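Local coordinates for ferric vibriobactin ABC transporter, periplasmic ferric vibriobactin-binding protein (PDB 3R5T) that probably captures ferric vibriobactin in the periplasm of Vibrio cholerae and hands it to an ABC transporter for iron uptake, at residues Ser184-Leu189 and Phe268-Phe273; His145-Trp150 and Ser274-Ile279; Asp117-Thr122 and Val210-Leu215. All blocks are in the same frame, centred on the assembly; numbering follows the deposited sequence.

Overall arrangement
The fold has two lobes, each built round a five-stranded sheet, joined by helix 137-155, with the siderophore in the cleft between them. Along the chain the segments run 117-122, 145-150, 184-189, 210-215, 268-273 and 274-279. Contact 3 ties the loop after strand 113-116 of the first lobe to the start of strand 214-217 of the second. Contact 1, its centre about 11 Å away, also touches the siderophore. Contact 2 has its centre about 10 Å from that of contact 1, whose segment 268-273 leads into the shared helix 272-286. Contacts 2 and 3 are about 20 Å apart, centre to centre. Contacts 1 and 3 line the ligand pocket; contact 2 holds the shared helix against helix 137-155.

Contact 1. Residues Ser184-Leu189 and Phe268-Phe273; sequences SAHAQL and FRIDLF. With VBN ((4S,5R)-N-{3-[(2,3-dihydroxybenzoyl)amino]propyl}-2-(2,3-dihydroxyphenyl)-N-[3-({[(4S,5R)-2-(2,3-dihydroxyphenyl)-5-met hyl-4,5-dihydro-1,3-oxazol-4-yl]carbonyl}amino)propyl]-5-methyl-4,5-dihydro-1,3-oxazole-4-carboxamide), chain B.
Ile270 sets CG1 over the centre of the His186 imidazole face, the two side chains crossing at a slant, and this pairing organises the contact between the start of helix 185-192 and the loop leading into helix 272-286. Ile270 CG1 sits 3.5 Å from the centroid of the His186 ring and only 3° off the ring normal, a CH-pi contact centred on the face. CG1 gets there by standing anti to the carbonyl carbon, and the second torsion (chi2 -59°) then turns CD1 to lie 3.7 Å from His186 CD2. The branched residue suits its place because it serves more than one neighbour. Its CB meets Ala185 CB at 3.7 Å, where the small methyl lets the loop come close to the helix, and Ile270 CD1 reaches Leu189 CD2 at 4.2 Å. The polar edge of His186 turns another way, NE2 being hydrogen-bonded to Ser267 O. Ser184 begins the helix as its N-cap, OG accepting from Ala187 N.

The residues before Ile270 face the siderophore instead. Arg269 NH1 gives a nearly straight bond (166°) to VBN OAF, a catechol oxygen, at 2.8 Å, in the guanidinium plane; a cation here would probably favour an ionised catechol. Thr32 and Tyr118 hold the same guanidinium in place. Phe268 sets its ring against the ligand, with CZ 3.3 Å from VBN NBD, and its side chain lies about 4 Å from the ferric ion.

Thus Phe268 and Arg269 point away to the pocket, and Ile270 toward helix 185-192. Phe214 of strand 214-217 meets the His186 ring edge-to-face, while Leu189 is wedged between helix 272-286 and Phe147 of helix 137-155.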
# COMPACT_ATOMS: atom_id res chain seq x y z
N SER A 184 2.67 -5.80 7.18
CA SER A 184 2.25 -4.69 6.33
C SER A 184 3.15 -4.52 5.11
O SER A 184 4.36 -4.83 5.15
CB SER A 184 2.21 -3.38 7.13
OG SER A 184 3.51 -2.91 7.46
N ALA A 185 2.56 -4.03 4.03
CA ALA A 185 3.35 -3.73 2.84
C ALA A 185 4.47 -2.75 3.17
O ALA A 185 5.58 -2.86 2.63
CB ALA A 185 2.48 -3.24 1.72
N HIS A 186 4.20 -1.82 4.09
CA HIS A 186 5.20 -0.84 4.48
C HIS A 186 6.40 -1.47 5.19
O HIS A 186 7.54 -1.18 4.86
CB HIS A 186 4.58 0.20 5.42
CG HIS A 186 3.57 1.09 4.78
ND1 HIS A 186 2.27 0.69 4.55
CD2 HIS A 186 3.64 2.39 4.41
CE1 HIS A 186 1.59 1.70 4.03
NE2 HIS A 186 2.41 2.74 3.92
N ALA A 187 6.13 -2.25 6.22
CA ALA A 187 7.20 -2.89 6.98
C ALA A 187 8.03 -3.79 6.07
O ALA A 187 9.25 -3.74 6.12
CB ALA A 187 6.63 -3.70 8.12
N GLN A 188 7.36 -4.57 5.22
CA GLN A 188 8.09 -5.54 4.40
C GLN A 188 8.94 -4.84 3.34
O GLN A 188 10.04 -5.29 3.03
CB GLN A 188 7.13 -6.57 3.80
CG GLN A 188 6.39 -7.38 4.88
CD GLN A 188 5.76 -8.67 4.37
OE1 GLN A 188 6.47 -9.61 3.99
NE2 GLN A 188 4.41 -8.73 4.37
N LEU A 189 8.45 -3.72 2.81
CA LEU A 189 9.24 -2.94 1.87
C LEU A 189 10.54 -2.46 2.52
O LEU A 189 11.64 -2.64 1.97
CB LEU A 189 8.44 -1.74 1.35
CG LEU A 189 9.24 -0.76 0.47
CD1 LEU A 189 9.68 -1.38 -0.84
CD2 LEU A 189 8.42 0.46 0.18
N PHE A 268 1.35 6.80 1.67
CA PHE A 268 0.21 6.30 2.44
C PHE A 268 -0.07 4.81 2.17
O PHE A 268 -0.12 4.01 3.10
CB PHE A 268 -1.06 7.16 2.24
CG PHE A 268 -2.22 6.65 3.01
CD1 PHE A 268 -2.22 6.73 4.40
CD2 PHE A 268 -3.29 6.06 2.37
CE1 PHE A 268 -3.27 6.23 5.15
CE2 PHE A 268 -4.35 5.55 3.11
CZ PHE A 268 -4.33 5.64 4.51
N ARG A 269 -0.23 4.44 0.90
CA ARG A 269 -0.37 3.03 0.52
C ARG A 269 0.83 2.64 -0.33
O ARG A 269 1.41 3.50 -1.02
CB ARG A 269 -1.66 2.82 -0.28
CG ARG A 269 -2.95 2.84 0.54
CD ARG A 269 -3.06 1.68 1.49
NE ARG A 269 -4.44 1.37 1.88
CZ ARG A 269 -4.99 1.70 3.04
NH1 ARG A 269 -4.30 2.36 3.97
NH2 ARG A 269 -6.25 1.36 3.29
N ILE A 270 1.19 1.36 -0.27
CA ILE A 270 2.36 0.85 -1.00
C ILE A 270 1.97 0.13 -2.28
O ILE A 270 1.23 -0.86 -2.26
CB ILE A 270 3.16 -0.13 -0.14
CG1 ILE A 270 3.63 0.55 1.15
CG2 ILE A 270 4.33 -0.68 -0.97
CD1 ILE A 270 4.48 1.76 0.91
N ASP A 271 2.44 0.64 -3.40
CA ASP A 271 2.34 -0.06 -4.66
C ASP A 271 3.71 0.11 -5.33
O ASP A 271 4.59 0.75 -4.76
CB ASP A 271 1.17 0.50 -5.50
CG ASP A 271 1.22 1.98 -5.62
OD1 ASP A 271 0.24 2.65 -5.22
OD2 ASP A 271 2.24 2.49 -6.12
N LEU A 272 3.90 -0.44 -6.51
CA LEU A 272 5.18 -0.33 -7.20
C LEU A 272 5.64 1.13 -7.29
O LEU A 272 6.82 1.43 -7.08
CB LEU A 272 5.07 -0.90 -8.60
CG LEU A 272 6.30 -0.67 -9.48
CD1 LEU A 272 7.57 -1.33 -8.93
CD2 LEU A 272 6.00 -1.15 -10.90
N PHE A 273 4.70 2.03 -7.57
CA PHE A 273 5.04 3.41 -7.81
C PHE A 273 5.44 4.14 -6.54
O PHE A 273 6.48 4.82 -6.51
CB PHE A 273 3.90 4.08 -8.57
CG PHE A 273 3.49 3.28 -9.77
CD1 PHE A 273 2.36 2.48 -9.74
CD2 PHE A 273 4.30 3.27 -10.89
CE1 PHE A 273 2.02 1.71 -10.86
CE2 PHE A 273 3.96 2.51 -12.00
CZ PHE A 273 2.83 1.73 -11.98
C VBN B . -9.02 6.95 8.46
N VBN B . -9.52 5.00 6.92
O VBN B . -8.96 6.26 9.42
CA VBN B . -9.59 6.44 7.14
CB VBN B . -11.13 6.70 6.96
CAB VBN B . -5.29 9.72 1.21
OAC VBN B . -3.86 6.76 10.42
OAD VBN B . -8.89 9.75 4.04
OAF VBN B . -5.90 2.94 6.24
OAG VBN B . -9.10 -0.15 7.74
OAH VBN B . -8.44 2.94 4.56
OAI VBN B . -6.56 5.08 7.68
OAJ VBN B . -8.67 2.51 7.36
OAK VBN B . -7.59 5.51 4.75
CAL VBN B . -2.79 3.32 8.29
CAM VBN B . -12.55 1.23 7.84
CAN VBN B . -8.35 3.95 0.99
CAO VBN B . -3.72 2.78 7.33
CAP VBN B . -11.48 0.29 7.86
CAQ VBN B . -8.50 3.11 2.14
CAR VBN B . -3.14 4.48 9.07
CAS VBN B . -12.30 2.60 7.67
CAT VBN B . -7.97 5.31 1.12
CAU VBN B . -7.03 8.96 10.34
CAV VBN B . -8.25 10.65 7.54
CAW VBN B . -6.49 7.64 10.90
CAX VBN B . -8.15 11.47 6.23
CAY VBN B . -8.49 8.94 9.89
CAZ VBN B . -8.88 9.26 7.39
NBB VBN B . -6.10 6.62 9.92
NBC VBN B . -7.23 10.83 5.29
NBD VBN B . -6.70 7.73 3.70
OBF VBN B . -7.15 8.02 1.41
CBG VBN B . -4.71 6.24 9.79
CBH VBN B . -7.73 9.96 4.22
CBJ VBN B . -10.72 4.48 7.52
CBK VBN B . -4.99 3.40 7.16
CBL VBN B . -10.15 0.73 7.72
CBM VBN B . -8.27 3.67 3.40
CBN VBN B . -5.33 4.49 7.91
CBO VBN B . -9.93 2.04 7.56
CBP VBN B . -7.91 4.98 3.52
CBQ VBN B . -4.36 5.05 8.90
CBR VBN B . -11.04 3.01 7.51
CBS VBN B . -7.73 5.83 2.34
CBU VBN B . -6.60 9.34 1.87
CBW VBN B . -7.44 7.29 2.56
CBX VBN B . -6.66 9.18 3.47
NBY VBN B . -8.74 8.38 8.56
OG1 VBN B . -11.77 5.43 7.42
CG2 VBN B . -11.61 7.31 5.65

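Contact 2. Residues His145-Trp150 and Ser274-Ile279; sequences HNFEQW and SAREII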
# COMPACT_ATOMS: atom_id res chain seq x y z
N HIS A 145 10.25 -9.59 -10.13
CA HIS A 145 11.64 -9.97 -10.19
C HIS A 145 12.55 -8.76 -10.42
O HIS A 145 13.62 -8.63 -9.79
CB HIS A 145 11.85 -11.00 -11.29
CG HIS A 145 13.29 -11.21 -11.63
ND1 HIS A 145 14.11 -12.03 -10.89
CD2 HIS A 145 14.06 -10.67 -12.60
CE1 HIS A 145 15.32 -12.01 -11.40
NE2 HIS A 145 15.32 -11.20 -12.44
N ASN A 146 12.14 -7.86 -11.31
CA ASN A 146 12.96 -6.69 -11.59
C ASN A 146 13.08 -5.80 -10.35
O ASN A 146 14.15 -5.24 -10.08
CB ASN A 146 12.40 -5.86 -12.74
CG ASN A 146 12.57 -6.54 -14.09
OD1 ASN A 146 13.36 -7.46 -14.25
ND2 ASN A 146 11.80 -6.07 -15.07
N PHE A 147 11.99 -5.67 -9.61
CA PHE A 147 11.99 -4.80 -8.44
C PHE A 147 12.89 -5.39 -7.37
O PHE A 147 13.62 -4.67 -6.69
CB PHE A 147 10.57 -4.64 -7.91
CG PHE A 147 10.45 -3.65 -6.79
CD1 PHE A 147 10.35 -2.30 -7.05
CD2 PHE A 147 10.45 -4.08 -5.47
CE1 PHE A 147 10.26 -1.39 -6.00
CE2 PHE A 147 10.34 -3.18 -4.43
CZ PHE A 147 10.25 -1.84 -4.70
N GLU A 148 12.86 -6.71 -7.25
CA GLU A 148 13.67 -7.38 -6.24
C GLU A 148 15.16 -7.33 -6.58
O GLU A 148 16.00 -7.23 -5.69
CB GLU A 148 13.16 -8.81 -6.00
CG GLU A 148 12.35 -8.94 -4.69
CD GLU A 148 10.82 -8.77 -4.82
OE1 GLU A 148 10.31 -7.81 -5.47
OE2 GLU A 148 10.12 -9.60 -4.19
N GLN A 149 15.50 -7.38 -7.86
CA GLN A 149 16.88 -7.18 -8.29
C GLN A 149 17.36 -5.79 -7.87
O GLN A 149 18.50 -5.61 -7.43
CB GLN A 149 17.01 -7.33 -9.81
CG GLN A 149 17.17 -8.77 -10.30
CD GLN A 149 17.72 -8.83 -11.72
OE1 GLN A 149 17.63 -7.86 -12.47
NE2 GLN A 149 18.29 -9.98 -12.09
N TRP A 150 16.48 -4.81 -8.00
CA TRP A 150 16.80 -3.45 -7.61
C TRP A 150 16.97 -3.31 -6.10
O TRP A 150 17.93 -2.68 -5.64
CB TRP A 150 15.71 -2.51 -8.10
CG TRP A 150 15.98 -1.05 -7.85
CD1 TRP A 150 17.11 -0.36 -8.16
CD2 TRP A 150 15.08 -0.11 -7.26
NE1 TRP A 150 16.98 0.97 -7.77
CE2 TRP A 150 15.74 1.14 -7.23
CE3 TRP A 150 13.78 -0.20 -6.76
CZ2 TRP A 150 15.13 2.29 -6.71
CZ3 TRP A 150 13.18 0.95 -6.24
CH2 TRP A 150 13.86 2.17 -6.22
N SER A 274 4.67 4.00 -5.48
CA SER A 274 5.08 4.64 -4.23
C SER A 274 6.29 3.95 -3.62
O SER A 274 7.11 4.61 -2.97
CB SER A 274 3.94 4.72 -3.21
OG SER A 274 3.35 3.46 -2.98
N ALA A 275 6.41 2.64 -3.84
CA ALA A 275 7.57 1.90 -3.35
C ALA A 275 8.86 2.44 -3.98
O ALA A 275 9.86 2.64 -3.29
CB ALA A 275 7.43 0.38 -3.64
N ARG A 276 8.82 2.69 -5.28
CA ARG A 276 9.97 3.31 -5.94
C ARG A 276 10.31 4.66 -5.33
O ARG A 276 11.48 4.97 -5.08
CB ARG A 276 9.70 3.49 -7.43
CG ARG A 276 9.89 2.25 -8.26
CD ARG A 276 9.49 2.51 -9.70
NE ARG A 276 9.70 1.31 -10.50
CZ ARG A 276 9.09 1.06 -11.65
NH1 ARG A 276 8.22 1.93 -12.15
NH2 ARG A 276 9.35 -0.07 -12.30
N GLU A 277 9.29 5.49 -5.09
CA GLU A 277 9.54 6.80 -4.52
C GLU A 277 10.21 6.65 -3.15
O GLU A 277 11.17 7.36 -2.83
CB GLU A 277 8.24 7.60 -4.39
CG GLU A 277 7.61 8.00 -5.71
CD GLU A 277 6.47 9.01 -5.55
OE1 GLU A 277 6.54 9.84 -4.62
OE2 GLU A 277 5.53 8.97 -6.36
N ILE A 278 9.67 5.76 -2.33
CA ILE A 278 10.20 5.51 -0.99
C ILE A 278 11.66 5.03 -1.01
O ILE A 278 12.49 5.55 -0.27
CB ILE A 278 9.33 4.52 -0.22
CG1 ILE A 278 7.94 5.12 0.01
CG2 ILE A 278 9.98 4.13 1.10
CD1 ILE A 278 6.85 4.13 0.46
N ILE A 279 11.96 4.05 -1.84
CA ILE A 279 13.32 3.56 -1.96
C ILE A 279 14.24 4.66 -2.48
O ILE A 279 15.36 4.81 -1.98
CB ILE A 279 13.38 2.31 -2.87
CG1 ILE A 279 12.53 1.19 -2.26
CG2 ILE A 279 14.81 1.83 -3.07
CD1 ILE A 279 12.73 0.99 -0.76
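Helices 145-150 and 274-279 run almost parallel, 8° between their directions, with their axes no nearer than 12.3 Å. The first belongs to helix 137-155, the single long connecting helix of the two-lobed siderophore-binding-protein fold (class III periplasmic binding proteins); the second belongs to helix 272-286. So wide a spacing needs large side chains to span it, and two aromatic residues three positions apart on the first helix, Phe147 and Trp150, do so. In both, CG stands anti to the backbone N (chi1 -174° in Phe147), which throws the rings outward toward the partner helix.

Phe147 reaches the smallest residue opposite: its CZ is 3.7 Å from Ala275 CB, a methyl short enough to leave room for the end of a phenyl ring. Arg276 also comes to this ring, but at its edge, with CG 4.3 Å from Phe147 CE1. Only the aliphatic part of the arginine is used here, and its extended chain takes the guanidinium onward.

Trp150 works by both edge and face. The backbone carbonyl of Arg276 lies at the edge of the indole, O 3.8 Å from CH2, while the beta-branched Ile279 lies over one face. The indole NE1 has its partner outside the pair, donating to Leu294 O, a bond that helps fix how the ring is turned.

Leu189 of helix 185-192 touches Ala275 and Ile279, so a third helix closes over this seam, and Trp123 adds an edge-to-face ring contact to Phe147. The side-chain contacts are apolar, and tight where Ile279 CG2 and CB come over the outer end of the indole: Ile279 CG2 is within 3.3 Å of Trp150 CH2, and stands 3.8 Å from the centroid of the six-membered ring.

Contact 3. Residues Asp117-Thr122 and Val210-Leu215; sequences DYSDQT and VHRDFL. With VBN ((4S,5R)-N-{3-[(2,3-dihydroxybenzoyl)amino]propyl}-2-(2,3-dihydroxyphenyl)-N-[3-({[(4S,5R)-2-(2,3-dihydroxyphenyl)-5-met hyl-4,5-dihydro-1,3-oxazol-4-yl]carbonyl}amino)propyl]-5-methyl-4,5-dihydro-1,3-oxazole-4-carboxamide), chain B; MOH (methanol), chain D.
Arg212 reaches across from the second lobe to Asp117 of the first, and both its NE and NH2 turn to one carboxylate oxygen. The NH2 bond to Asp117 OD2 is 2.8 Å long and bent to 147°, approaching on the syn side; NE adds a weak bond to OD2 at 3.2 Å. With guanidinium and carboxylate planes at 90°, the pair is not a flat two-oxygen bridge, and OD1 is left for other donors.

Those come from Ser119. Its backbone N lies 2.9 Å from Asp117 OD1, making an Asx turn, and its OG donates to the same OD1 at 2.7 Å. Ser119 OG in turn accepts from a water at 2.7 Å, and that water takes the Arg212 N-H at 2.8 Å, its oxygen lying over the guanidinium face. Gln121 NE2 answers Asp117 O, and Asp117 N donates to a methanol oxygen, probably from the crystallisation liquor. Asp213 packs its CB on Ser119 O (3.2 Å), while its OD1 accepts from Phe214 N and pairs with Arg216.

Beside this network, Phe214 lays a ring face on VBN CAL, and His211 meets VBN OAG with its ring edge. Asp117, with Asp120 as a long partner, probably offsets the cost of holding the Arg212 charge at a partly buried seam. In this ligand-bound structure a charged pair and a water, rather than apolar packing, join the lobes here.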
# COMPACT_ATOMS: atom_id res chain seq x y z
N ASP A 117 -7.39 -9.02 0.05
CA ASP A 117 -7.02 -8.25 1.22
C ASP A 117 -5.61 -7.74 1.03
O ASP A 117 -4.65 -8.53 0.98
CB ASP A 117 -7.12 -9.11 2.47
CG ASP A 117 -6.92 -8.32 3.75
OD1 ASP A 117 -6.60 -7.11 3.68
OD2 ASP A 117 -7.09 -8.92 4.83
N TYR A 118 -5.46 -6.43 0.88
CA TYR A 118 -4.15 -5.83 0.69
C TYR A 118 -3.46 -5.50 2.01
O TYR A 118 -2.31 -5.05 2.01
CB TYR A 118 -4.25 -4.58 -0.18
CG TYR A 118 -5.19 -3.52 0.36
CD1 TYR A 118 -4.91 -2.85 1.55
CD2 TYR A 118 -6.35 -3.18 -0.33
CE1 TYR A 118 -5.77 -1.86 2.04
CE2 TYR A 118 -7.21 -2.21 0.15
CZ TYR A 118 -6.93 -1.54 1.34
OH TYR A 118 -7.80 -0.55 1.79
N SER A 119 -4.16 -5.70 3.13
CA SER A 119 -3.66 -5.19 4.40
C SER A 119 -2.56 -6.04 5.05
O SER A 119 -1.92 -5.58 5.98
CB SER A 119 -4.82 -4.99 5.40
OG SER A 119 -5.34 -6.22 5.89
N ASP A 120 -2.38 -7.27 4.59
CA ASP A 120 -1.40 -8.15 5.23
C ASP A 120 -0.49 -8.83 4.23
O ASP A 120 0.08 -9.89 4.52
CB ASP A 120 -2.10 -9.21 6.08
CG ASP A 120 -3.00 -10.12 5.27
OD1 ASP A 120 -3.43 -11.14 5.87
OD2 ASP A 120 -3.30 -9.84 4.08
N GLN A 121 -0.34 -8.22 3.07
CA GLN A 121 0.64 -8.76 2.14
C GLN A 121 1.43 -7.65 1.47
O GLN A 121 1.05 -6.49 1.48
CB GLN A 121 0.02 -9.74 1.12
CG GLN A 121 -1.12 -9.15 0.34
CD GLN A 121 -1.79 -10.14 -0.65
OE1 GLN A 121 -1.14 -11.05 -1.17
NE2 GLN A 121 -3.08 -9.96 -0.88
N THR A 122 2.59 -8.01 0.97
CA THR A 122 3.41 -7.08 0.22
C THR A 122 2.67 -6.66 -1.05
O THR A 122 1.74 -7.34 -1.48
CB THR A 122 4.72 -7.72 -0.20
OG1 THR A 122 4.44 -8.90 -0.96
CG2 THR A 122 5.53 -8.14 1.01
N VAL A 210 -10.05 -5.16 14.50
CA VAL A 210 -8.74 -5.76 14.21
C VAL A 210 -8.20 -5.25 12.88
O VAL A 210 -8.93 -5.20 11.90
CB VAL A 210 -8.83 -7.29 14.16
CG1 VAL A 210 -7.49 -7.90 13.72
CG2 VAL A 210 -9.28 -7.83 15.53
N HIS A 211 -6.94 -4.84 12.88
CA HIS A 211 -6.25 -4.45 11.66
C HIS A 211 -4.93 -5.19 11.54
O HIS A 211 -4.21 -5.34 12.54
CB HIS A 211 -5.95 -2.95 11.66
CG HIS A 211 -7.16 -2.09 11.66
ND1 HIS A 211 -7.87 -1.79 10.51
CD2 HIS A 211 -7.77 -1.42 12.66
CE1 HIS A 211 -8.86 -0.97 10.81
NE2 HIS A 211 -8.83 -0.74 12.11
N ARG A 212 -4.61 -5.61 10.33
CA ARG A 212 -3.40 -6.39 10.09
C ARG A 212 -2.24 -5.54 9.56
O ARG A 212 -1.08 -5.97 9.63
CB ARG A 212 -3.72 -7.54 9.13
CG ARG A 212 -4.64 -8.56 9.76
CD ARG A 212 -5.12 -9.63 8.78
NE ARG A 212 -6.13 -9.11 7.86
CZ ARG A 212 -7.40 -8.87 8.19
NH1 ARG A 212 -7.82 -9.09 9.43
NH2 ARG A 212 -8.25 -8.42 7.29
N ASP A 213 -2.56 -4.35 9.05
CA ASP A 213 -1.56 -3.47 8.44
C ASP A 213 -0.88 -2.55 9.46
O ASP A 213 0.35 -2.61 9.65
CB ASP A 213 -2.15 -2.67 7.24
CG ASP A 213 -3.40 -1.82 7.58
OD1 ASP A 213 -4.10 -2.08 8.58
OD2 ASP A 213 -3.68 -0.89 6.80
N PHE A 214 -1.68 -1.69 10.09
CA PHE A 214 -1.19 -0.83 11.15
C PHE A 214 -2.01 -1.08 12.40
O PHE A 214 -3.24 -1.16 12.32
CB PHE A 214 -1.33 0.66 10.77
CG PHE A 214 -0.28 1.16 9.80
CD1 PHE A 214 0.66 2.10 10.19
CD2 PHE A 214 -0.25 0.69 8.50
CE1 PHE A 214 1.61 2.56 9.29
CE2 PHE A 214 0.71 1.15 7.60
CZ PHE A 214 1.65 2.08 8.01
N LEU A 215 -1.34 -1.17 13.54
CA LEU A 215 -2.03 -1.29 14.82
C LEU A 215 -2.50 0.11 15.19
O LEU A 215 -1.67 1.03 15.29
CB LEU A 215 -1.09 -1.82 15.92
CG LEU A 215 -1.78 -2.20 17.23
CD1 LEU A 215 -2.67 -3.40 17.03
CD2 LEU A 215 -0.75 -2.53 18.30
C VBN B . -9.02 6.95 8.46
N VBN B . -9.52 5.00 6.92
O VBN B . -8.96 6.26 9.42
CA VBN B . -9.59 6.44 7.14
CB VBN B . -11.13 6.70 6.96
CAB VBN B . -5.29 9.72 1.21
OAC VBN B . -3.86 6.76 10.42
OAD VBN B . -8.89 9.75 4.04
OAF VBN B . -5.90 2.94 6.24
OAG VBN B . -9.10 -0.15 7.74
OAH VBN B . -8.44 2.94 4.56
OAI VBN B . -6.56 5.08 7.68
OAJ VBN B . -8.67 2.51 7.36
OAK VBN B . -7.59 5.51 4.75
CAL VBN B . -2.79 3.32 8.29
CAM VBN B . -12.55 1.23 7.84
CAN VBN B . -8.35 3.95 0.99
CAO VBN B . -3.72 2.78 7.33
CAP VBN B . -11.48 0.29 7.86
CAQ VBN B . -8.50 3.11 2.14
CAR VBN B . -3.14 4.48 9.07
CAS VBN B . -12.30 2.60 7.67
CAT VBN B . -7.97 5.31 1.12
CAU VBN B . -7.03 8.96 10.34
CAV VBN B . -8.25 10.65 7.54
CAW VBN B . -6.49 7.64 10.90
CAX VBN B . -8.15 11.47 6.23
CAY VBN B . -8.49 8.94 9.89
CAZ VBN B . -8.88 9.26 7.39
NBB VBN B . -6.10 6.62 9.92
NBC VBN B . -7.23 10.83 5.29
NBD VBN B . -6.70 7.73 3.70
OBF VBN B . -7.15 8.02 1.41
CBG VBN B . -4.71 6.24 9.79
CBH VBN B . -7.73 9.96 4.22
CBJ VBN B . -10.72 4.48 7.52
CBK VBN B . -4.99 3.40 7.16
CBL VBN B . -10.15 0.73 7.72
CBM VBN B . -8.27 3.67 3.40
CBN VBN B . -5.33 4.49 7.91
CBO VBN B . -9.93 2.04 7.56
CBP VBN B . -7.91 4.98 3.52
CBQ VBN B . -4.36 5.05 8.90
CBR VBN B . -11.04 3.01 7.51
CBS VBN B . -7.73 5.83 2.34
CBU VBN B . -6.60 9.34 1.87
CBW VBN B . -7.44 7.29 2.56
CBX VBN B . -6.66 9.18 3.47
NBY VBN B . -8.74 8.38 8.56
OG1 VBN B . -11.77 5.43 7.42
CG2 VBN B . -11.61 7.31 5.65
C MOH D . -6.71 -12.17 0.15
O MOH D . -5.96 -11.28 -0.68
O HOH W 1 -6.42 -5.56 8.25